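Local coordinates for protein transketolase (Campylobacter jejuni, PDB 3L84) that belongs to the transketolase family of thiamine diphosphate-binding enzymes and assembles from two copies of a three-domain chain, at residues V446-P451 with S608-D613. Residues are numbered along the deposited sequence; the frame is centred on the assembly and turned at random.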
loop_
_atom_site.group_PDB
_atom_site.type_symbol
_atom_site.label_atom_id
_atom_site.label_comp_id
_atom_site.label_asym_id
_atom_site.label_seq_id
_atom_site.Cartn_x
_atom_site.Cartn_y
_atom_site.Cartn_z
ATOM N N VAL A 446 -10.422 4.833 18.140
ATOM C CA VAL A 446 -9.803 3.530 18.385
ATOM C C VAL A 446 -9.232 3.400 19.805
ATOM O O VAL A 446 -9.327 2.344 20.446
ATOM C CB VAL A 446 -8.717 3.297 17.304
ATOM C CG1 VAL A 446 -7.709 2.215 17.724
ATOM C CG2 VAL A 446 -9.393 2.907 16.004
ATOM N N GLY A 447 -8.619 4.461 20.305
ATOM C CA GLY A 447 -8.148 4.498 21.683
ATOM C C GLY A 447 -6.814 3.821 21.901
ATOM O O GLY A 447 -5.796 4.228 21.376
ATOM N N GLU A 448 -6.805 2.794 22.731
ATOM C CA GLU A 448 -5.579 2.295 23.340
ATOM C C GLU A 448 -4.557 1.710 22.361
ATOM O O GLU A 448 -3.350 1.740 22.639
ATOM C CB GLU A 448 -5.886 1.255 24.429
ATOM C CG GLU A 448 -6.578 1.834 25.697
ATOM C CD GLU A 448 -8.075 1.853 25.646
ATOM O OE1 GLU A 448 -8.695 1.822 24.561
ATOM O OE2 GLU A 448 -8.635 1.869 26.773
ATOM N N ASP A 449 -4.999 1.163 21.243
ATOM C CA ASP A 449 -4.045 0.655 20.280
ATOM C C ASP A 449 -3.057 1.715 19.800
ATOM O O ASP A 449 -1.940 1.365 19.384
ATOM C CB ASP A 449 -4.726 0.003 19.097
ATOM C CG ASP A 449 -5.205 -1.387 19.368
ATOM O OD1 ASP A 449 -4.848 -2.025 20.384
ATOM O OD2 ASP A 449 -5.959 -1.898 18.504
ATOM N N GLY A 450 -3.434 2.989 19.868
ATOM C CA GLY A 450 -2.440 4.023 19.651
ATOM C C GLY A 450 -2.249 4.442 18.204
ATOM O O GLY A 450 -2.969 3.979 17.293
ATOM N N PRO A 451 -1.231 5.280 17.981
ATOM C CA PRO A 451 -1.133 6.017 16.705
ATOM C C PRO A 451 -0.900 5.183 15.454
ATOM O O PRO A 451 -1.336 5.601 14.356
ATOM C CB PRO A 451 0.003 7.007 16.954
ATOM C CG PRO A 451 0.764 6.430 18.061
ATOM C CD PRO A 451 -0.262 5.807 18.954
ATOM N N SER A 608 -1.897 6.681 22.279
ATOM C CA SER A 608 -2.439 5.525 22.970
ATOM C C SER A 608 -3.087 5.942 24.277
ATOM O O SER A 608 -2.412 6.385 25.196
ATOM C CB SER A 608 -1.297 4.502 23.193
ATOM O OG SER A 608 -1.739 3.409 23.958
ATOM N N GLY A 609 -4.386 5.741 24.409
ATOM C CA GLY A 609 -5.117 6.046 25.639
ATOM C C GLY A 609 -6.573 5.696 25.461
ATOM O O GLY A 609 -7.003 5.308 24.375
ATOM N N LYS A 610 -7.346 5.777 26.545
ATOM C CA LYS A 610 -8.795 5.555 26.442
ATOM C C LYS A 610 -9.408 6.516 25.457
ATOM O O LYS A 610 -9.006 7.680 25.418
ATOM C CB LYS A 610 -9.407 5.741 27.825
ATOM C CG LYS A 610 -8.979 4.707 28.898
ATOM C CD LYS A 610 -9.632 5.010 30.250
ATOM C CE LYS A 610 -9.091 4.078 31.348
ATOM N NZ LYS A 610 -9.262 2.637 31.054
ATOM N N ASP A 611 -10.364 6.064 24.657
ATOM C CA ASP A 611 -10.999 6.884 23.656
ATOM C C ASP A 611 -11.410 8.264 24.153
ATOM O O ASP A 611 -11.087 9.262 23.510
ATOM C CB ASP A 611 -12.164 6.136 22.975
ATOM C CG ASP A 611 -13.265 5.653 23.917
ATOM O OD1 ASP A 611 -13.250 5.842 25.155
ATOM O OD2 ASP A 611 -14.191 5.028 23.331
ATOM N N LYS A 612 -12.090 8.316 25.282
ATOM C CA LYS A 612 -12.565 9.618 25.783
ATOM C C LYS A 612 -11.375 10.541 26.111
ATOM O O LYS A 612 -11.458 11.752 25.880
ATOM C CB LYS A 612 -13.522 9.463 26.966
ATOM C CG LYS A 612 -14.895 8.907 26.582
ATOM C CD LYS A 612 -15.741 8.697 27.843
ATOM C CE LYS A 612 -17.099 8.042 27.569
ATOM N NZ LYS A 612 -17.873 7.835 28.848
ATOM N N ASP A 613 -10.286 9.981 26.623
ATOM C CA ASP A 613 -9.087 10.762 26.942
ATOM C C ASP A 613 -8.411 11.294 25.664
ATOM O O ASP A 613 -7.985 12.445 25.606
ATOM C CB ASP A 613 -8.067 9.922 27.701
ATOM C CG ASP A 613 -8.515 9.503 29.098
ATOM O OD1 ASP A 613 -9.548 10.038 29.591
ATOM O OD2 ASP A 613 -7.784 8.639 29.688
HETATM O O HOH W 1 -7.416 1.627 29.214
HETATM O O HOH W 2 -10.963 3.245 24.373
#
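The backbones of G447-G450 and S608-D611 run close together, with the CA atoms of G450 and S608 3.6 Å apart and those of G447 and D611 4.2 Å apart. The first is a type I beta turn, closed by G450 N to G447 O, in the pyrimidine-binding domain; the second leads into helix 611-617 of the transketolase C-terminal domain, with K610 as N-cap residue, so the contact joins two domains of one chain. With chi1 at 175°, S608 OG points away from its backbone N and donates to E448 O at 2.7 Å, from a position tilted 23° out of the carbonyl plane. The same hydroxyl is hydrogen-bonded to G100 N of the second subunit, whose R92 forms a salt bridge with D449, placing the turn at the dimer interface. The E448 side chain bends at chi2 (89°), bringing its carboxylate over the G609-K610 backbone, where OE2 lies 3.6 Å from K610 CG. The two carboxylate oxygens of E448 use separate waters: one links OE2 to K610 NZ, which stays 4.4 Å from that oxygen, beyond a direct salt bridge. The other donates to E448 OE1 at 2.7 Å and accepts from D611 N, in the first turn of the helix, at 2.9 Å.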